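Local coordinates for protein arylalkylamine N-Acetyltransferase like 5b (Aedes aegypti, PDB 4FD4) that probably transfers acetyl and longer acyl groups from coenzyme A thioesters to the amino group of arylalkylamines such as serotonin and dopamine, at residues Glu49-Ser54 with His128-Ala133; Thr60-Glu65 with Leu148-Asp153; Leu132-Thr137 with His141-Arg146. All blocks are in the same frame, centred on the assembly; numbering follows the deposited sequence.

Of the elements these contacts use, helix 46-53 comes first along the chain, followed by strand 61-66. Contact 1 closes a loop of 73 residues by bringing that helix onto strand 126-134. Contact 2 starts further along, on strand 61-66, and ends on helix 143-158, so the two loops cross. Contact 3 spans three intervening residues at the strand-to-helix turn and falls wholly within the loop of contact 2; it shares L132 and A133 with contact 1. Contact 1 covers one face of the central sheet, while contacts 2 and 3 fix helix 143-158 to the other. L132 CD1, 4.1 Å from L148 N, links contact 3 to contact 2.

Contact 1 (Glu49-Ser54 with His128-Ala133); sequences ERFSLS and HVHILA
The imidazole of H130 is covered on both faces: F51 CZ sits 4.0 Å above one, and the carbonyl oxygen of H128 lies over the opposite face, both displaced toward the rim. F51 presents its edge, with H130 CE1 near the plane of its ring. A centroid separation of 5.3 Å and an interplanar angle of 77° identify a T-shaped (edge-to-face) pair. F51 reaches the strand because CG is anti to its backbone N (chi1 175°), which carries the ring off the helix. H130 ND1 in turn lies at the edge of the H128 ring.

One residue on, I131 extends CD1 to S52, 3.5 Å from OG and 3.9 Å from CB. Two consecutive strand residues point at the same helix because the strand is kinked: H130 has a helix-like backbone conformation, and H130 and I131 both face I77 in a classic beta bulge. A bulge in this central strand is a hallmark of the GNAT fold. F55 and W101 add further rings around the aromatic pair.

No hydrogen bond crosses between 49-54 and 128-133. S52 OG bonds instead to Y29 OH, and S54 OG bonds to F51 O at 2.6 Å. The helix therefore meets the bulge through ring and methyl contacts, while the hydroxyls of S52 and S54 find their polar partners elsewhere than on the strand.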
loop_
_atom_site.group_PDB
_atom_site.type_symbol
_atom_site.label_atom_id
_atom_site.label_comp_id
_atom_site.label_asym_id
_atom_site.label_seq_id
_atom_site.Cartn_x
_atom_site.Cartn_y
_atom_site.Cartn_z
ATOM N N GLU A 49 5.206 10.923 -0.068
ATOM C CA GLU A 49 5.521 10.780 -1.467
ATOM C C GLU A 49 6.905 10.166 -1.695
ATOM O O GLU A 49 7.082 9.252 -2.514
ATOM C CB GLU A 49 5.443 12.166 -2.111
ATOM C CG GLU A 49 5.514 12.182 -3.599
ATOM C CD GLU A 49 5.075 13.531 -4.146
ATOM O OE1 GLU A 49 3.852 13.811 -4.159
ATOM O OE2 GLU A 49 5.961 14.314 -4.526
ATOM N N ARG A 50 7.899 10.662 -0.972
ATOM C CA ARG A 50 9.245 10.128 -1.103
ATOM C C ARG A 50 9.290 8.644 -0.773
ATOM O O ARG A 50 9.990 7.867 -1.446
ATOM C CB ARG A 50 10.229 10.882 -0.206
ATOM C CG ARG A 50 11.675 10.452 -0.404
ATOM C CD ARG A 50 12.653 11.348 0.346
ATOM N NE ARG A 50 12.374 11.353 1.777
ATOM C CZ ARG A 50 11.836 12.380 2.428
ATOM N NH1 ARG A 50 11.531 13.498 1.774
ATOM N NH2 ARG A 50 11.607 12.289 3.734
ATOM N N PHE A 51 8.571 8.252 0.276
ATOM C CA PHE A 51 8.503 6.835 0.621
ATOM C C PHE A 51 7.959 6.034 -0.562
ATOM O O PHE A 51 8.572 5.061 -1.000
ATOM C CB PHE A 51 7.609 6.608 1.835
ATOM C CG PHE A 51 7.403 5.138 2.177
ATOM C CD1 PHE A 51 6.212 4.496 1.867
ATOM C CD2 PHE A 51 8.404 4.412 2.807
ATOM C CE1 PHE A 51 6.021 3.145 2.176
ATOM C CE2 PHE A 51 8.222 3.063 3.128
ATOM C CZ PHE A 51 7.032 2.430 2.810
ATOM N N SER A 52 6.804 6.442 -1.076
ATOM C CA SER A 52 6.194 5.686 -2.162
ATOM C C SER A 52 7.073 5.609 -3.415
ATOM O O SER A 52 7.183 4.554 -4.039
ATOM C CB SER A 52 4.812 6.246 -2.491
ATOM O OG SER A 52 3.986 6.184 -1.343
ATOM N N LEU A 53 7.716 6.713 -3.780
ATOM C CA LEU A 53 8.520 6.731 -4.989
ATOM C C LEU A 53 9.853 6.004 -4.815
ATOM O O LEU A 53 10.460 5.594 -5.800
ATOM C CB LEU A 53 8.771 8.162 -5.458
ATOM C CG LEU A 53 7.567 8.963 -5.960
ATOM C CD1 LEU A 53 8.031 10.378 -6.320
ATOM C CD2 LEU A 53 6.905 8.310 -7.169
ATOM N N SER A 54 10.318 5.854 -3.576
ATOM C CA SER A 54 11.577 5.148 -3.363
ATOM C C SER A 54 11.515 3.736 -3.970
ATOM O O SER A 54 12.546 3.122 -4.206
ATOM C CB SER A 54 11.938 5.070 -1.876
ATOM O OG SER A 54 11.016 4.246 -1.182
ATOM N N HIS A 128 5.232 -7.133 0.269
ATOM C CA HIS A 128 4.107 -6.389 0.817
ATOM C C HIS A 128 3.606 -5.315 -0.139
ATOM O O HIS A 128 4.346 -4.398 -0.488
ATOM C CB HIS A 128 4.509 -5.757 2.143
ATOM C CG HIS A 128 3.366 -5.156 2.890
ATOM N ND1 HIS A 128 2.418 -5.918 3.534
ATOM C CD2 HIS A 128 3.019 -3.862 3.104
ATOM C CE1 HIS A 128 1.535 -5.127 4.110
ATOM N NE2 HIS A 128 1.875 -3.871 3.860
ATOM N N VAL A 129 2.362 -5.450 -0.582
ATOM C CA VAL A 129 1.739 -4.420 -1.390
ATOM C C VAL A 129 1.365 -3.246 -0.492
ATOM O O VAL A 129 0.504 -3.375 0.388
ATOM C CB VAL A 129 0.475 -4.933 -2.133
ATOM C CG1 VAL A 129 -0.111 -3.819 -2.992
ATOM C CG2 VAL A 129 0.814 -6.126 -3.007
ATOM N N HIS A 130 2.021 -2.112 -0.717
ATOM C CA HIS A 130 1.742 -0.877 0.023
ATOM C C HIS A 130 0.596 -0.103 -0.628
ATOM O O HIS A 130 -0.232 0.494 0.064
ATOM C CB HIS A 130 2.964 0.049 0.033
ATOM C CG HIS A 130 4.168 -0.518 0.735
ATOM N ND1 HIS A 130 4.215 -0.707 2.092
ATOM C CD2 HIS A 130 5.379 -0.892 0.249
ATOM C CE1 HIS A 130 5.407 -1.191 2.428
ATOM N NE2 HIS A 130 6.124 -1.319 1.330
ATOM N N ILE A 131 0.582 -0.081 -1.961
ATOM C CA ILE A 131 -0.406 0.710 -2.709
ATOM C C ILE A 131 -1.039 -0.110 -3.846
ATOM O O ILE A 131 -0.349 -0.831 -4.562
ATOM C CB ILE A 131 0.246 1.979 -3.322
ATOM C CG1 ILE A 131 0.711 2.942 -2.225
ATOM C CG2 ILE A 131 -0.711 2.686 -4.289
ATOM C CD1 ILE A 131 1.533 4.122 -2.739
ATOM N N LEU A 132 -2.354 -0.009 -4.003
ATOM C CA LEU A 132 -3.044 -0.579 -5.164
ATOM C C LEU A 132 -4.134 0.423 -5.524
ATOM O O LEU A 132 -5.074 0.611 -4.753
ATOM C CB LEU A 132 -3.675 -1.924 -4.802
ATOM C CG LEU A 132 -4.543 -2.667 -5.832
ATOM C CD1 LEU A 132 -3.743 -3.017 -7.065
ATOM C CD2 LEU A 132 -5.147 -3.929 -5.225
ATOM N N ALA A 133 -3.990 1.091 -6.664
ATOM C CA ALA A 133 -4.926 2.151 -7.044
ATOM C C ALA A 133 -5.280 2.105 -8.529
ATOM O O ALA A 133 -4.409 1.992 -9.394
ATOM C CB ALA A 133 -4.374 3.516 -6.661
#

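Contact 2 (Thr60-Glu65 with Leu148-Asp153)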
loop_
_atom_site.group_PDB
_atom_site.type_symbol
_atom_site.label_atom_id
_atom_site.label_comp_id
_atom_site.label_asym_id
_atom_site.label_seq_id
_atom_site.Cartn_x
_atom_site.Cartn_y
_atom_site.Cartn_z
ATOM N N THR A 60 9.746 -2.552 -8.302
ATOM C CA THR A 60 8.546 -3.187 -7.741
ATOM C C THR A 60 7.318 -2.252 -7.768
ATOM O O THR A 60 6.367 -2.401 -6.985
ATOM C CB THR A 60 8.821 -3.742 -6.335
ATOM O OG1 THR A 60 9.273 -2.682 -5.488
ATOM C CG2 THR A 60 9.907 -4.805 -6.400
ATOM N N VAL A 61 7.369 -1.281 -8.675
ATOM C CA VAL A 61 6.230 -0.420 -8.961
ATOM C C VAL A 61 5.639 -0.848 -10.292
ATOM O O VAL A 61 6.316 -0.826 -11.321
ATOM C CB VAL A 61 6.630 1.072 -8.980
ATOM C CG1 VAL A 61 5.494 1.931 -9.494
ATOM C CG2 VAL A 61 7.032 1.517 -7.577
ATOM N N VAL A 62 4.384 -1.283 -10.258
ATOM C CA VAL A 62 3.719 -1.753 -11.462
ATOM C C VAL A 62 2.683 -0.722 -11.888
ATOM O O VAL A 62 1.940 -0.199 -11.062
ATOM C CB VAL A 62 2.996 -3.096 -11.258
ATOM C CG1 VAL A 62 2.291 -3.514 -12.554
ATOM C CG2 VAL A 62 3.961 -4.179 -10.804
ATOM N N VAL A 63 2.631 -0.439 -13.184
ATOM C CA VAL A 63 1.691 0.526 -13.690
ATOM C C VAL A 63 0.816 -0.143 -14.728
ATOM O O VAL A 63 1.228 -1.110 -15.406
ATOM C CB VAL A 63 2.385 1.753 -14.290
ATOM C CG1 VAL A 63 3.037 2.603 -13.189
ATOM C CG2 VAL A 63 3.411 1.317 -15.324
ATOM N N ALA A 64 -0.408 0.359 -14.791
ATOM C CA ALA A 64 -1.346 0.023 -15.854
ATOM C C ALA A 64 -1.433 1.286 -16.701
ATOM O O ALA A 64 -1.731 2.389 -16.191
ATOM C CB ALA A 64 -2.705 -0.333 -15.279
ATOM N N GLU A 65 -1.156 1.111 -17.991
ATOM C CA GLU A 65 -0.965 2.206 -18.930
ATOM C C GLU A 65 -1.954 2.086 -20.091
ATOM O O GLU A 65 -2.187 0.996 -20.615
ATOM C CB GLU A 65 0.469 2.127 -19.467
ATOM C CG GLU A 65 0.881 3.168 -20.491
ATOM C CD GLU A 65 2.328 2.969 -20.958
ATOM O OE1 GLU A 65 3.030 3.977 -21.200
ATOM O OE2 GLU A 65 2.765 1.802 -21.078
ATOM N N LEU A 148 -2.951 -6.590 -9.005
ATOM C CA LEU A 148 -2.611 -7.455 -7.877
ATOM C C LEU A 148 -2.026 -8.766 -8.371
ATOM O O LEU A 148 -1.069 -9.286 -7.807
ATOM C CB LEU A 148 -3.852 -7.733 -7.018
ATOM C CG LEU A 148 -3.757 -7.896 -5.494
ATOM C CD1 LEU A 148 -4.707 -8.986 -4.999
ATOM C CD2 LEU A 148 -2.342 -8.125 -4.967
ATOM N N GLN A 149 -2.611 -9.323 -9.421
ATOM C CA GLN A 149 -2.097 -10.580 -9.960
ATOM C C GLN A 149 -0.695 -10.372 -10.499
ATOM O O GLN A 149 0.154 -11.249 -10.385
ATOM C CB GLN A 149 -2.975 -11.122 -11.083
ATOM C CG GLN A 149 -2.446 -12.455 -11.617
ATOM C CD GLN A 149 -2.637 -13.556 -10.597
ATOM O OE1 GLN A 149 -3.757 -13.806 -10.162
ATOM N NE2 GLN A 149 -1.544 -14.183 -10.171
ATOM N N PHE A 150 -0.463 -9.222 -11.118
ATOM C CA PHE A 150 0.855 -8.932 -11.660
ATOM C C PHE A 150 1.843 -8.903 -10.489
ATOM O O PHE A 150 2.925 -9.488 -10.575
ATOM C CB PHE A 150 0.846 -7.628 -12.481
ATOM C CG PHE A 150 2.135 -7.354 -13.238
ATOM C CD1 PHE A 150 2.153 -7.321 -14.632
ATOM C CD2 PHE A 150 3.331 -7.114 -12.552
ATOM C CE1 PHE A 150 3.343 -7.068 -15.343
ATOM C CE2 PHE A 150 4.525 -6.851 -13.254
ATOM C CZ PHE A 150 4.529 -6.824 -14.643
ATOM N N GLN A 151 1.462 -8.263 -9.383
ATOM C CA GLN A 151 2.362 -8.202 -8.218
ATOM C C GLN A 151 2.623 -9.605 -7.644
ATOM O O GLN A 151 3.742 -9.928 -7.237
ATOM C CB GLN A 151 1.813 -7.249 -7.146
ATOM C CG GLN A 151 1.927 -5.750 -7.496
ATOM C CD GLN A 151 3.343 -5.192 -7.331
ATOM O OE1 GLN A 151 4.327 -5.931 -7.403
ATOM N NE2 GLN A 151 3.445 -3.876 -7.102
ATOM N N MET A 152 1.591 -10.441 -7.609
ATOM C CA MET A 152 1.777 -11.829 -7.171
ATOM C C MET A 152 2.761 -12.591 -8.066
ATOM O O MET A 152 3.682 -13.240 -7.581
ATOM C CB MET A 152 0.441 -12.570 -7.135
ATOM C CG MET A 152 -0.463 -12.203 -5.971
ATOM S SD MET A 152 -2.140 -12.869 -6.184
ATOM C CE MET A 152 -2.799 -12.624 -4.531
ATOM N N ASP A 153 2.548 -12.510 -9.376
ATOM C CA ASP A 153 3.385 -13.211 -10.348
ATOM C C ASP A 153 4.830 -12.755 -10.267
ATOM O O ASP A 153 5.765 -13.560 -10.314
ATOM C CB ASP A 153 2.847 -12.971 -11.768
ATOM C CG ASP A 153 1.479 -13.590 -11.983
ATOM O OD1 ASP A 153 1.088 -14.446 -11.162
ATOM O OD2 ASP A 153 0.795 -13.222 -12.965
#
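Q151 and F150, neighbours on helix 143-158, pack against strand 61-66 on one face of the mixed sheet of the GNAT fold; V62 is the strand residue between them, its CA 7.3 Å from that of Q151. Followed outward from CB, the Q151 side chain first turns CG to lie beside its own backbone N, then bends at chi2, which swings the amide over to the strand. CG just grazes V62 CG2, and CD comes closer, at 3.7 Å from the same methyl. OE1 also passes V62 CG2, but its hydrogen bond is to Y127 OH.

NE2 ends the path by donating to T60 O at 3.3 Å. The bond is long but nearly straight, with an N-H...O angle of 173°. The acceptor lies in the amide plane of Q151, whereas the donor stands 44° out of the T60 carbonyl plane, off any lone pair. NE2 is also bonded to S76 OG, so the buried amide is tied to three places, and these fix which way it is turned.

V62 uses both its methyls. CG2 serves Q151 and also meets F150 CD2, at 3.5 Å. L9 and V11 of the edge strand touch the same phenyl ring. CG1 makes a CH-pi contact over one face of F150, 4.0 Å from the ring centroid and 20° off the normal.

Contact 3 (Leu132-Thr137 with His141-Arg146)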
loop_
_atom_site.group_PDB
_atom_site.type_symbol
_atom_site.label_atom_id
_atom_site.label_comp_id
_atom_site.label_asym_id
_atom_site.label_seq_id
_atom_site.Cartn_x
_atom_site.Cartn_y
_atom_site.Cartn_z
ATOM N N LEU A 132 -2.354 -0.009 -4.003
ATOM C CA LEU A 132 -3.044 -0.579 -5.164
ATOM C C LEU A 132 -4.134 0.423 -5.524
ATOM O O LEU A 132 -5.074 0.611 -4.753
ATOM C CB LEU A 132 -3.675 -1.924 -4.802
ATOM C CG LEU A 132 -4.543 -2.667 -5.832
ATOM C CD1 LEU A 132 -3.743 -3.017 -7.065
ATOM C CD2 LEU A 132 -5.147 -3.929 -5.225
ATOM N N ALA A 133 -3.990 1.091 -6.664
ATOM C CA ALA A 133 -4.926 2.151 -7.044
ATOM C C ALA A 133 -5.280 2.105 -8.529
ATOM O O ALA A 133 -4.409 1.992 -9.394
ATOM C CB ALA A 133 -4.374 3.516 -6.661
ATOM N N VAL A 134 -6.571 2.198 -8.809
ATOM C CA VAL A 134 -7.072 2.114 -10.169
ATOM C C VAL A 134 -7.928 3.342 -10.426
ATOM O O VAL A 134 -8.739 3.727 -9.582
ATOM C CB VAL A 134 -7.918 0.837 -10.351
ATOM C CG1 VAL A 134 -8.619 0.830 -11.703
ATOM C CG2 VAL A 134 -7.040 -0.405 -10.202
ATOM N N ASP A 135 -7.736 3.968 -11.577
ATOM C CA ASP A 135 -8.612 5.066 -11.988
ATOM C C ASP A 135 -10.050 4.532 -12.085
ATOM O O ASP A 135 -10.317 3.624 -12.864
ATOM C CB ASP A 135 -8.148 5.593 -13.338
ATOM C CG ASP A 135 -8.913 6.820 -13.786
ATOM O OD1 ASP A 135 -8.272 7.697 -14.397
ATOM O OD2 ASP A 135 -10.150 6.892 -13.555
ATOM N N PRO A 136 -10.972 5.074 -11.272
ATOM C CA PRO A 136 -12.316 4.477 -11.219
ATOM C C PRO A 136 -13.141 4.622 -12.501
ATOM O O PRO A 136 -14.169 3.935 -12.622
ATOM C CB PRO A 136 -12.993 5.216 -10.053
ATOM C CG PRO A 136 -12.257 6.490 -9.914
ATOM C CD PRO A 136 -10.836 6.215 -10.346
ATOM N N THR A 137 -12.701 5.472 -13.431
ATOM C CA THR A 137 -13.385 5.614 -14.717
ATOM C C THR A 137 -12.983 4.544 -15.727
ATOM O O THR A 137 -13.564 4.460 -16.816
ATOM C CB THR A 137 -13.173 7.011 -15.357
ATOM O OG1 THR A 137 -11.824 7.126 -15.832
ATOM C CG2 THR A 137 -13.486 8.125 -14.341
ATOM N N HIS A 141 -12.469 -3.670 -16.905
ATOM C CA HIS A 141 -11.239 -4.203 -17.495
ATOM C C HIS A 141 -10.381 -5.017 -16.537
ATOM O O HIS A 141 -9.205 -5.251 -16.817
ATOM C CB HIS A 141 -10.385 -3.074 -18.083
ATOM C CG HIS A 141 -11.001 -2.413 -19.273
ATOM N ND1 HIS A 141 -10.964 -1.048 -19.465
ATOM C CD2 HIS A 141 -11.671 -2.929 -20.330
ATOM C CE1 HIS A 141 -11.585 -0.752 -20.596
ATOM N NE2 HIS A 141 -12.026 -1.875 -21.137
ATOM N N SER A 142 -10.952 -5.423 -15.411
ATOM C CA SER A 142 -10.234 -6.245 -14.436
ATOM C C SER A 142 -8.929 -5.595 -13.978
ATOM O O SER A 142 -7.964 -6.299 -13.694
ATOM C CB SER A 142 -9.931 -7.637 -15.011
ATOM O OG SER A 142 -10.988 -8.114 -15.820
ATOM N N LEU A 143 -8.896 -4.266 -13.895
ATOM C CA LEU A 143 -7.632 -3.563 -13.640
ATOM C C LEU A 143 -7.041 -3.848 -12.267
ATOM O O LEU A 143 -5.848 -4.121 -12.147
ATOM C CB LEU A 143 -7.781 -2.048 -13.835
ATOM C CG LEU A 143 -7.434 -1.499 -15.217
ATOM C CD1 LEU A 143 -7.167 0.002 -15.115
ATOM C CD2 LEU A 143 -6.218 -2.224 -15.799
ATOM N N GLY A 144 -7.868 -3.759 -11.230
ATOM C CA GLY A 144 -7.411 -4.038 -9.881
ATOM C C GLY A 144 -6.886 -5.452 -9.798
ATOM O O GLY A 144 -5.789 -5.703 -9.263
ATOM N N GLN A 145 -7.659 -6.389 -10.342
ATOM C CA GLN A 145 -7.265 -7.791 -10.262
ATOM C C GLN A 145 -5.993 -8.029 -11.065
ATOM O O GLN A 145 -5.134 -8.798 -10.643
ATOM C CB GLN A 145 -8.389 -8.730 -10.721
ATOM C CG GLN A 145 -8.001 -10.214 -10.683
ATOM C CD GLN A 145 -9.106 -11.146 -11.180
ATOM O OE1 GLN A 145 -10.228 -10.712 -11.455
ATOM N NE2 GLN A 145 -8.786 -12.438 -11.291
ATOM N N ARG A 146 -5.860 -7.367 -12.213
ATOM C CA ARG A 146 -4.654 -7.536 -13.036
ATOM C C ARG A 146 -3.407 -6.940 -12.390
ATOM O O ARG A 146 -2.314 -7.511 -12.500
ATOM C CB ARG A 146 -4.863 -6.984 -14.444
ATOM C CG ARG A 146 -5.762 -7.864 -15.309
ATOM C CD ARG A 146 -6.207 -7.115 -16.545
ATOM N NE ARG A 146 -5.124 -6.896 -17.493
ATOM C CZ ARG A 146 -5.219 -6.108 -18.561
ATOM N NH1 ARG A 146 -6.359 -5.469 -18.814
ATOM N NH2 ARG A 146 -4.183 -5.961 -19.372
#
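With chi1 at 172°, V134 sets CG1 opposite its backbone N and CG2 opposite its carbonyl carbon, and the two methyls mainly share out the start of helix 143-158. CG1 meets L143, 3.7 Å from CB and 3.8 Å from CD1. CG2 settles on the backbone of G144, 3.6 Å from N and 3.7 Å from CA, and also grazes L143 CB. Strand and helix come close here, the CA atoms of V134 and G144 being 6.2 Å apart, and at G144 no side chain intervenes. L132, its CG likewise anti to N, points the same way from two residues earlier and brings CD1 to 4.0 Å from G144 O.

No hydrogen bond spans the two segments; polar bonds shape each end of the connection instead. After the strand, D135 OD2 accepts from the backbone N of T137 at 2.9 Å, an Asx turn, and from T137 OG1, while D135 OD1 forms a salt bridge with R26. On the helix side, R146 N bonds to S142 O, and R146 NH1 approaches H141 O in a weak bond.

The strand, the turn and the helix begin the beta-alpha-beta unit 126-134, 143-158, 162-167. The sequence from R139 to G144 resembles the Q/R-x-x-G-x-G/A signature of GNAT enzymes, S142 standing in place of the first glycine with a left-handed backbone. In relatives this loop and helix start bind the pyrophosphate of acetyl-CoA; the geometry is consistent with the same site here.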